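Local coordinates for protein thiosulfate sulfurtransferase (Pseudomonas aeruginosa, PDB 1YT8) that probably transfers sulfur from thiosulfate to cyanide, as a thiosulfate sulfurtransferase built from repeated rhodanese-like domains, at residues Ala76-Ala79 and Ala80-His84; Asp156-Gln159 and Thr160-Pro164; Pro381-Leu384 and Ala385-Gly389. One frame throughout, in Å; residues are numbered along the deposited sequence.

Contact 1: Ala76-Ala79 and Ala80-His84. Unlike the reference sequence in segment 80-84: His-84 (reference Leu).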
ATOM      1  N   ALA A  76     -14.943 -15.976  -2.273  1.00 16.11           N
ATOM      2  CA  ALA A  76     -13.788 -16.874  -2.267  1.00 16.17           C
ATOM      3  C   ALA A  76     -13.804 -17.944  -3.361  1.00 16.28           C
ATOM      4  O   ALA A  76     -12.829 -18.099  -4.099  1.00 15.16           O
ATOM      5  CB  ALA A  76     -13.640 -17.520  -0.888  1.00 17.56           C
ATOM      6  N   PRO A  77     -14.902 -18.707  -3.482  1.00 16.54           N
ATOM      7  CA  PRO A  77     -14.922 -19.730  -4.529  1.00 17.58           C
ATOM      8  C   PRO A  77     -14.731 -19.178  -5.944  1.00 16.99           C
ATOM      9  O   PRO A  77     -14.114 -19.829  -6.783  1.00 17.72           O
ATOM     10  CB  PRO A  77     -16.280 -20.415  -4.329  1.00 18.64           C
ATOM     11  CG  PRO A  77     -17.107 -19.358  -3.639  1.00 22.06           C
ATOM     12  CD  PRO A  77     -16.129 -18.756  -2.672  1.00 16.72           C
ATOM     13  N   VAL A  78     -15.253 -17.981  -6.204  1.00 16.57           N
ATOM     14  CA  VAL A  78     -15.106 -17.353  -7.515  1.00 16.05           C
ATOM     15  C   VAL A  78     -13.641 -16.963  -7.716  1.00 16.59           C
ATOM     16  O   VAL A  78     -13.065 -17.170  -8.788  1.00 14.83           O
ATOM     17  CB  VAL A  78     -15.999 -16.089  -7.636  1.00 15.69           C
ATOM     18  CG1 VAL A  78     -15.752 -15.382  -8.968  1.00 15.90           C
ATOM     19  CG2 VAL A  78     -17.464 -16.484  -7.522  1.00 15.74           C
ATOM     20  N   ALA A  79     -13.038 -16.402  -6.673  1.00 14.20           N
ATOM     21  CA  ALA A  79     -11.641 -16.000  -6.734  1.00 14.14           C
ATOM     22  C   ALA A  79     -10.751 -17.214  -7.005  1.00 13.39           C
ATOM     23  O   ALA A  79      -9.839 -17.156  -7.829  1.00 14.14           O
ATOM     24  CB  ALA A  79     -11.237 -15.335  -5.427  1.00 15.82           C
ATOM     25  N   ALA A  80     -11.025 -18.313  -6.310  1.00 14.06           N
ATOM     26  CA  ALA A  80     -10.243 -19.536  -6.475  1.00 15.32           C
ATOM     27  C   ALA A  80     -10.275 -20.041  -7.913  1.00 16.10           C
ATOM     28  O   ALA A  80      -9.249 -20.448  -8.457  1.00 16.56           O
ATOM     29  CB  ALA A  80     -10.758 -20.617  -5.530  1.00 14.70           C
ATOM     30  N   GLN A  81     -11.457 -20.014  -8.525  1.00 18.19           N
ATOM     31  CA  GLN A  81     -11.619 -20.473  -9.901  1.00 18.20           C
ATOM     32  C   GLN A  81     -10.868 -19.588 -10.889  1.00 17.78           C
ATOM     33  O   GLN A  81     -10.195 -20.080 -11.795  1.00 18.16           O
ATOM     34  CB  GLN A  81     -13.102 -20.501 -10.283  1.00 20.85           C
ATOM     35  CG  GLN A  81     -13.374 -21.033 -11.685  1.00 22.33           C
ATOM     36  CD  GLN A  81     -12.910 -22.470 -11.859  1.00 27.23           C
ATOM     37  OE1 GLN A  81     -13.273 -23.348 -11.074  1.00 28.91           O
ATOM     38  NE2 GLN A  81     -12.106 -22.718 -12.891  1.00 28.08           N
ATOM     39  N   ARG A  82     -10.992 -18.276 -10.725  1.00 16.93           N
ATOM     40  CA  ARG A  82     -10.318 -17.358 -11.626  1.00 16.26           C
ATOM     41  C   ARG A  82      -8.817 -17.515 -11.513  1.00 13.77           C
ATOM     42  O   ARG A  82      -8.099 -17.405 -12.503  1.00 15.71           O
ATOM     43  CB  ARG A  82     -10.747 -15.922 -11.334  1.00 17.66           C
ATOM     44  CG  ARG A  82     -12.173 -15.674 -11.792  1.00 19.91           C
ATOM     45  CD  ARG A  82     -12.683 -14.288 -11.457  1.00 19.75           C
ATOM     46  NE  ARG A  82     -14.059 -14.128 -11.921  1.00 18.95           N
ATOM     47  CZ  ARG A  82     -14.832 -13.086 -11.641  1.00 20.98           C
ATOM     48  NH1 ARG A  82     -14.370 -12.090 -10.893  1.00 19.13           N
ATOM     49  NH2 ARG A  82     -16.074 -13.044 -12.108  1.00 19.95           N
ATOM     50  N   LEU A  83      -8.335 -17.791 -10.306  1.00 16.27           N
ATOM     51  CA  LEU A  83      -6.899 -17.981 -10.120  1.00 15.69           C
ATOM     52  C   LEU A  83      -6.470 -19.257 -10.838  1.00 16.92           C
ATOM     53  O   LEU A  83      -5.412 -19.299 -11.459  1.00 16.00           O
ATOM     54  CB  LEU A  83      -6.553 -18.059  -8.635  1.00 15.74           C
ATOM     55  CG  LEU A  83      -6.647 -16.739  -7.869  1.00 16.46           C
ATOM     56  CD1 LEU A  83      -6.615 -16.983  -6.358  1.00 17.46           C
ATOM     57  CD2 LEU A  83      -5.485 -15.855  -8.290  1.00 15.40           C
ATOM     58  N   HIS A  84      -7.276 -20.302 -10.766  1.00 18.14           N
ATOM     59  CA  HIS A  84      -6.910 -21.522 -11.456  1.00 19.22           C
ATOM     60  C   HIS A  84      -6.810 -21.272 -12.953  1.00 20.01           C
ATOM     61  O   HIS A  84      -5.863 -21.693 -13.612  1.00 20.10           O
ATOM     62  CB  HIS A  84      -7.939 -22.614 -11.163  1.00 19.97           C
ATOM     63  CG  HIS A  84      -7.701 -23.882 -11.944  1.00 20.88           C
ATOM     64  ND1 HIS A  84      -6.833 -24.866 -11.521  1.00 24.09           N
ATOM     65  CD2 HIS A  84      -8.109 -24.259 -13.181  1.00 21.80           C
ATOM     66  CE1 HIS A  84      -6.711 -25.792 -12.460  1.00 24.68           C
ATOM     67  NE2 HIS A  84      -7.477 -25.445 -13.480  1.00 23.14           N
TER
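Val-78 and Arg-82, one helical turn apart, make the main side-chain contact. They run side by side in the same direction, and the methyl CG1 of Val-78 sits over the centre of one face of the Arg-82 guanidinium, 3.6 Å above its plane. CG1 of Val-78 is likewise 3.6 Å from Arg-82 NE. The valine turns this methyl anti to its backbone N (chi1 176°), while the arginine chain stays extended from CG to NE, which sets its flat end alongside the valine. Apolar contact thus covers one face of the guanidinium and leaves the N-H groups round its rim for polar partners; NH2 forms a salt bridge with Glu-449, a residue of another rhodanese-like range.

Backbone bonds join the segments as well. Four successive i to i+4 hydrogen bonds link them, from Ala-80 N to Ala-76 O (2.9 Å) through to Leu-83 N to Ala-79 O (3.0 Å). The Leu-83 side chain folds back over the same acceptor, its CG 3.2 Å from Ala-79 O.

Helix 75-85 is the crossover of a beta-alpha-beta unit between the parallel strands 66-69 and 91-94. Ala-76 and Ala-80 rest on Leu-93, whereas Leu-83 reaches Val-91, Ile-66 and Val-68 of the sheet and also Leu-51 and Ile-55 of helix 51-58.

Contact 2: Asp156-Gln159 and Thr160-Pro164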
ATOM      1  N   ASP A 156       2.141  13.860  -0.919  1.00 14.10           N
ATOM      2  CA  ASP A 156       0.731  14.243  -1.031  1.00 14.62           C
ATOM      3  C   ASP A 156       0.028  14.281   0.328  1.00 14.23           C
ATOM      4  O   ASP A 156      -0.907  15.061   0.532  1.00 15.08           O
ATOM      5  CB  ASP A 156      -0.027  13.313  -1.989  1.00 17.16           C
ATOM      6  CG  ASP A 156      -0.028  11.865  -1.534  1.00 20.12           C
ATOM      7  OD1 ASP A 156       1.000  11.182  -1.712  1.00 26.75           O
ATOM      8  OD2 ASP A 156      -1.059  11.412  -0.998  1.00 22.86           O
ATOM      9  N   GLU A 157       0.466  13.439   1.259  1.00 15.22           N
ATOM     10  CA  GLU A 157      -0.131  13.433   2.591  1.00 12.05           C
ATOM     11  C   GLU A 157       0.289  14.710   3.302  1.00 11.25           C
ATOM     12  O   GLU A 157      -0.526  15.385   3.937  1.00 12.39           O
ATOM     13  CB  GLU A 157       0.345  12.223   3.389  1.00 13.51           C
ATOM     14  CG  GLU A 157      -0.250  10.905   2.935  1.00 14.87           C
ATOM     15  CD  GLU A 157       0.333   9.729   3.690  1.00 14.93           C
ATOM     16  OE1 GLU A 157       1.435   9.275   3.316  1.00 15.74           O
ATOM     17  OE2 GLU A 157      -0.303   9.271   4.664  1.00 13.02           O
ATOM     18  N   TYR A 158       1.576  15.027   3.192  1.00 12.10           N
ATOM     19  CA  TYR A 158       2.143  16.226   3.800  1.00 11.02           C
ATOM     20  C   TYR A 158       1.423  17.466   3.269  1.00 12.08           C
ATOM     21  O   TYR A 158       1.170  18.416   4.010  1.00 12.61           O
ATOM     22  CB  TYR A 158       3.644  16.288   3.484  1.00 11.72           C
ATOM     23  CG  TYR A 158       4.285  17.646   3.664  1.00 12.45           C
ATOM     24  CD1 TYR A 158       4.705  18.089   4.922  1.00 13.38           C
ATOM     25  CD2 TYR A 158       4.459  18.496   2.573  1.00 13.24           C
ATOM     26  CE1 TYR A 158       5.286  19.355   5.081  1.00 13.64           C
ATOM     27  CE2 TYR A 158       5.032  19.755   2.719  1.00 13.50           C
ATOM     28  CZ  TYR A 158       5.441  20.179   3.971  1.00 12.95           C
ATOM     29  OH  TYR A 158       5.988  21.437   4.104  1.00 13.60           O
ATOM     30  N   GLN A 159       1.094  17.461   1.983  1.00 13.51           N
ATOM     31  CA  GLN A 159       0.398  18.601   1.404  1.00 15.15           C
ATOM     32  C   GLN A 159      -1.049  18.703   1.877  1.00 15.36           C
ATOM     33  O   GLN A 159      -1.633  19.792   1.874  1.00 15.32           O
ATOM     34  CB  GLN A 159       0.439  18.542  -0.124  1.00 16.51           C
ATOM     35  CG  GLN A 159       1.799  18.856  -0.706  1.00 17.92           C
ATOM     36  CD  GLN A 159       1.690  19.545  -2.050  1.00 18.80           C
ATOM     37  OE1 GLN A 159       1.217  18.962  -3.025  1.00 17.21           O
ATOM     38  NE2 GLN A 159       2.115  20.803  -2.103  1.00 16.65           N
ATOM     39  N   THR A 160      -1.634  17.586   2.294  1.00 13.70           N
ATOM     40  CA  THR A 160      -3.014  17.620   2.766  1.00 13.92           C
ATOM     41  C   THR A 160      -3.095  18.384   4.092  1.00 14.61           C
ATOM     42  O   THR A 160      -3.960  19.242   4.277  1.00 13.74           O
ATOM     43  CB  THR A 160      -3.580  16.200   2.912  1.00 13.26           C
ATOM     44  OG1 THR A 160      -3.571  15.566   1.626  1.00 14.11           O
ATOM     45  CG2 THR A 160      -5.012  16.241   3.430  1.00 17.57           C
HETATM   46  N   MSE A 161      -2.196  18.065   5.015  1.00 12.60           N
HETATM   47  CA  MSE A 161      -2.132  18.766   6.294  1.00 12.89           C
HETATM   48  C   MSE A 161      -0.754  18.504   6.873  1.00 12.57           C
HETATM   49  O   MSE A 161      -0.193  17.422   6.688  1.00 12.95           O
HETATM   50  CB  MSE A 161      -3.227  18.294   7.263  1.00 13.81           C
HETATM   51  CG  MSE A 161      -2.988  16.945   7.909  1.00 15.58           C
HETATM   52 SE   MSE A 161      -3.314  15.475   6.698  1.00 16.30          SE
HETATM   53  CE  MSE A 161      -3.900  14.152   8.023  1.00 14.89           C
ATOM     54  N   SER A 162      -0.199  19.497   7.555  1.00 12.91           N
ATOM     55  CA  SER A 162       1.132  19.352   8.123  1.00 12.36           C
ATOM     56  C   SER A 162       1.348  20.169   9.388  1.00 12.13           C
ATOM     57  O   SER A 162       0.591  21.098   9.690  1.00 12.00           O
ATOM     58  CB  SER A 162       2.183  19.743   7.079  1.00 14.24           C
ATOM     59  OG  SER A 162       1.893  21.018   6.531  1.00 13.60           O
ATOM     60  N   ILE A 163       2.390  19.807  10.128  1.00 12.15           N
ATOM     61  CA  ILE A 163       2.744  20.496  11.366  1.00 13.08           C
ATOM     62  C   ILE A 163       3.441  21.798  10.944  1.00 13.89           C
ATOM     63  O   ILE A 163       4.243  21.799  10.012  1.00 14.24           O
ATOM     64  CB  ILE A 163       3.720  19.628  12.215  1.00 13.66           C
ATOM     65  CG1 ILE A 163       3.120  18.235  12.445  1.00 12.09           C
ATOM     66  CG2 ILE A 163       4.031  20.322  13.541  1.00 11.42           C
ATOM     67  CD1 ILE A 163       1.761  18.236  13.158  1.00 12.56           C
ATOM     68  N   PRO A 164       3.135  22.922  11.615  1.00 15.24           N
ATOM     69  CA  PRO A 164       3.746  24.214  11.279  1.00 15.33           C
ATOM     70  C   PRO A 164       5.251  24.167  11.065  1.00 16.36           C
ATOM     71  O   PRO A 164       5.995  23.706  11.933  1.00 14.33           O
ATOM     72  CB  PRO A 164       3.364  25.093  12.468  1.00 16.39           C
ATOM     73  CG  PRO A 164       2.011  24.581  12.812  1.00 15.46           C
ATOM     74  CD  PRO A 164       2.195  23.070  12.739  1.00 13.66           C
TER
HETATM   75  O   HOH W   1       0.470  21.113   4.157  1.00 15.72           O
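With OG1 of Thr-160 set beside its own backbone N (chi1 -62°), the hydroxyl turns back along the helix and donates to Asp-156 O at 2.9 Å. Tyr-158 places its ring anti to the backbone N (chi1 162°), bringing CD1 to 3.7 Å from Ser-162 CB; the serine methylene meets the ring obliquely.

The backbone bonds change as the helix runs out. Thr-160 N is 3.0 Å from Glu-157 O in a bent i to i+3 hydrogen bond, with the donor well above the carbonyl plane, and its bond to Asp-156 O is weak, so the hydroxyl is probably the stronger of the two donors to Asp-156 O. Another weak bond joins Met-161 N, of a selenomethionine, to Glu-157 O. Beyond it a water bridges the turn, donating to Tyr-158 O and Ser-162 OG, each 2.8 Å away.

Glu-157 forms a salt bridge with Arg-198, which lines the sulfite pocket. The tyrosine hydroxyl bonds to Gly-166 O, just before strand 167-168. On leaving helix 155-160 the chain passes helix 221-227, where Met-161 and Ile-163 touch Thr-222, and Ile-163 also packs against Ile-149 of strand 147-151, which lies between strands 188-192 and 167-168.

Contact 3: Pro381-Leu384 and Ala385-Gly389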
ATOM      1  N   PRO A 381     -16.464   7.172 -27.613  1.00 24.17           N
ATOM      2  CA  PRO A 381     -17.159   8.133 -26.754  1.00 23.45           C
ATOM      3  C   PRO A 381     -18.280   8.905 -27.459  1.00 23.20           C
ATOM      4  O   PRO A 381     -19.371   9.054 -26.914  1.00 22.30           O
ATOM      5  CB  PRO A 381     -16.030   9.045 -26.283  1.00 25.08           C
ATOM      6  CG  PRO A 381     -14.876   8.090 -26.169  1.00 24.86           C
ATOM      7  CD  PRO A 381     -15.003   7.271 -27.440  1.00 23.81           C
ATOM      8  N   THR A 382     -18.015   9.392 -28.669  1.00 23.77           N
ATOM      9  CA  THR A 382     -19.027  10.146 -29.405  1.00 22.63           C
ATOM     10  C   THR A 382     -20.234   9.281 -29.765  1.00 21.34           C
ATOM     11  O   THR A 382     -21.360   9.767 -29.828  1.00 19.45           O
ATOM     12  CB  THR A 382     -18.444  10.776 -30.692  1.00 23.97           C
ATOM     13  OG1 THR A 382     -17.890   9.753 -31.527  1.00 26.18           O
ATOM     14  CG2 THR A 382     -17.354  11.781 -30.345  1.00 26.05           C
ATOM     15  N   THR A 383     -20.000   7.995 -30.006  1.00 21.67           N
ATOM     16  CA  THR A 383     -21.096   7.090 -30.335  1.00 20.54           C
ATOM     17  C   THR A 383     -21.929   6.876 -29.076  1.00 18.91           C
ATOM     18  O   THR A 383     -23.156   6.860 -29.126  1.00 19.49           O
ATOM     19  CB  THR A 383     -20.571   5.733 -30.827  1.00 20.74           C
ATOM     20  OG1 THR A 383     -19.801   5.929 -32.019  1.00 21.79           O
ATOM     21  CG2 THR A 383     -21.727   4.783 -31.126  1.00 21.39           C
ATOM     22  N   LEU A 384     -21.253   6.715 -27.944  1.00 17.93           N
ATOM     23  CA  LEU A 384     -21.950   6.520 -26.681  1.00 17.82           C
ATOM     24  C   LEU A 384     -22.831   7.731 -26.386  1.00 16.54           C
ATOM     25  O   LEU A 384     -23.964   7.589 -25.931  1.00 17.41           O
ATOM     26  CB  LEU A 384     -20.956   6.323 -25.534  1.00 16.70           C
ATOM     27  CG  LEU A 384     -21.609   6.260 -24.147  1.00 18.81           C
ATOM     28  CD1 LEU A 384     -22.619   5.120 -24.108  1.00 17.34           C
ATOM     29  CD2 LEU A 384     -20.544   6.079 -23.073  1.00 18.21           C
ATOM     30  N   ALA A 385     -22.301   8.922 -26.642  1.00 20.10           N
ATOM     31  CA  ALA A 385     -23.059  10.146 -26.407  1.00 20.26           C
ATOM     32  C   ALA A 385     -24.369  10.087 -27.189  1.00 21.39           C
ATOM     33  O   ALA A 385     -25.433  10.412 -26.659  1.00 21.23           O
ATOM     34  CB  ALA A 385     -22.238  11.367 -26.825  1.00 21.10           C
ATOM     35  N   ASP A 386     -24.290   9.658 -28.448  1.00 22.93           N
ATOM     36  CA  ASP A 386     -25.483   9.536 -29.283  1.00 24.29           C
ATOM     37  C   ASP A 386     -26.467   8.550 -28.658  1.00 23.29           C
ATOM     38  O   ASP A 386     -27.654   8.844 -28.531  1.00 22.44           O
ATOM     39  CB  ASP A 386     -25.102   9.074 -30.693  1.00 29.89           C
ATOM     40  CG  ASP A 386     -24.586  10.209 -31.560  1.00 33.73           C
ATOM     41  OD1 ASP A 386     -23.977   9.927 -32.616  1.00 38.96           O
ATOM     42  OD2 ASP A 386     -24.796  11.387 -31.194  1.00 38.22           O
ATOM     43  N   TRP A 387     -25.968   7.381 -28.267  1.00 23.03           N
ATOM     44  CA  TRP A 387     -26.802   6.358 -27.642  1.00 22.88           C
ATOM     45  C   TRP A 387     -27.563   6.909 -26.438  1.00 22.97           C
ATOM     46  O   TRP A 387     -28.753   6.646 -26.270  1.00 22.24           O
ATOM     47  CB  TRP A 387     -25.936   5.181 -27.179  1.00 24.91           C
ATOM     48  CG  TRP A 387     -25.544   4.219 -28.264  1.00 26.67           C
ATOM     49  CD1 TRP A 387     -25.528   4.455 -29.611  1.00 26.33           C
ATOM     50  CD2 TRP A 387     -25.089   2.873 -28.086  1.00 26.73           C
ATOM     51  NE1 TRP A 387     -25.092   3.336 -30.282  1.00 25.06           N
ATOM     52  CE2 TRP A 387     -24.816   2.351 -29.371  1.00 26.46           C
ATOM     53  CE3 TRP A 387     -24.885   2.056 -26.964  1.00 28.01           C
ATOM     54  CZ2 TRP A 387     -24.349   1.045 -29.568  1.00 27.26           C
ATOM     55  CZ3 TRP A 387     -24.418   0.757 -27.157  1.00 28.25           C
ATOM     56  CH2 TRP A 387     -24.156   0.265 -28.453  1.00 28.65           C
ATOM     57  N   LEU A 388     -26.865   7.667 -25.597  1.00 23.06           N
ATOM     58  CA  LEU A 388     -27.465   8.238 -24.398  1.00 23.12           C
ATOM     59  C   LEU A 388     -28.550   9.272 -24.685  1.00 25.40           C
ATOM     60  O   LEU A 388     -29.222   9.744 -23.765  1.00 23.68           O
ATOM     61  CB  LEU A 388     -26.372   8.849 -23.514  1.00 24.12           C
ATOM     62  CG  LEU A 388     -25.397   7.824 -22.921  1.00 24.31           C
ATOM     63  CD1 LEU A 388     -24.274   8.532 -22.174  1.00 25.14           C
ATOM     64  CD2 LEU A 388     -26.154   6.889 -21.987  1.00 23.35           C
ATOM     65  N   GLY A 389     -28.718   9.616 -25.957  1.00 25.86           N
ATOM     66  CA  GLY A 389     -29.733  10.583 -26.339  1.00 28.28           C
ATOM     67  C   GLY A 389     -31.128   9.989 -26.260  1.00 29.25           C
ATOM     68  O   GLY A 389     -32.126  10.705 -26.348  1.00 29.97           O
TER
HETATM   69  O   HOH W   2     -22.264  12.181 -30.559  1.00 29.51           O
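The indole of Trp-387 is met on the pyrrole side by Thr-383, whose methyl CG2 lies 3.8 Å from NE1. The two side chains run alongside each other in the same direction; the threonine has OG1 beside its backbone N (chi1 -61°), which leaves CG2 anti to that N and near the pyrrole ring. The carbonyl oxygen of Thr-383 approaches the ring obliquely, 3.4 Å from CD1. Two partners beyond the helix also engage the indole: Arg-432 in a cation-pi contact and Phe-459 in an edge-to-face one.

Leu-384 and Leu-388 form an apolar pair one turn apart, their side chains crossing at a slant with Leu-384 CG 4.0 Å from Leu-388 CD1. Both leucines rest on Trp-468 of helix 464-470, and Leu-384 reaches Val-434 and Leu-461 of the sheet as well. On the solvent side, a water donates to Thr-382 O at 2.7 Å and, weakly, to Asp-386 OD2. Thr-382 O also accepts from Asp-386 N, so two donors hold this carbonyl.

Backbone hydrogen bonds continue from Ala-385 N to Pro-381 O up to Leu-388 N to Leu-384 O (2.9 Å). Gly-389 N then bonds to Asp-386 O, three residues back. The chemistry is that of an amphipathic helix: leucines and indole seat it on the sheet and a neighbouring helix, while Thr-382 and Asp-386 present hydrated polar groups outward.

In the fold
Each contact belongs to a different rhodanese-like range, and none touches another; their nearest atoms are about 22 to 29 Å apart. Contacts 1 and 2 are partly buried, whereas contact 3 lies largely at the surface, farthest from the chain's centre. Contacts 1 and 3 both lie mainly along a helix, each packed on its own parallel five-stranded sheet, but the first adds a methyl-covered guanidinium tied by salt bridge to another range, and the third an indole and a leucine pair. Contact 2 instead follows the chain out of its helix, where a hydroxyl and a water supplement backbone bonds that are weak or bent, and it alone of the three borders the sulfite pocket.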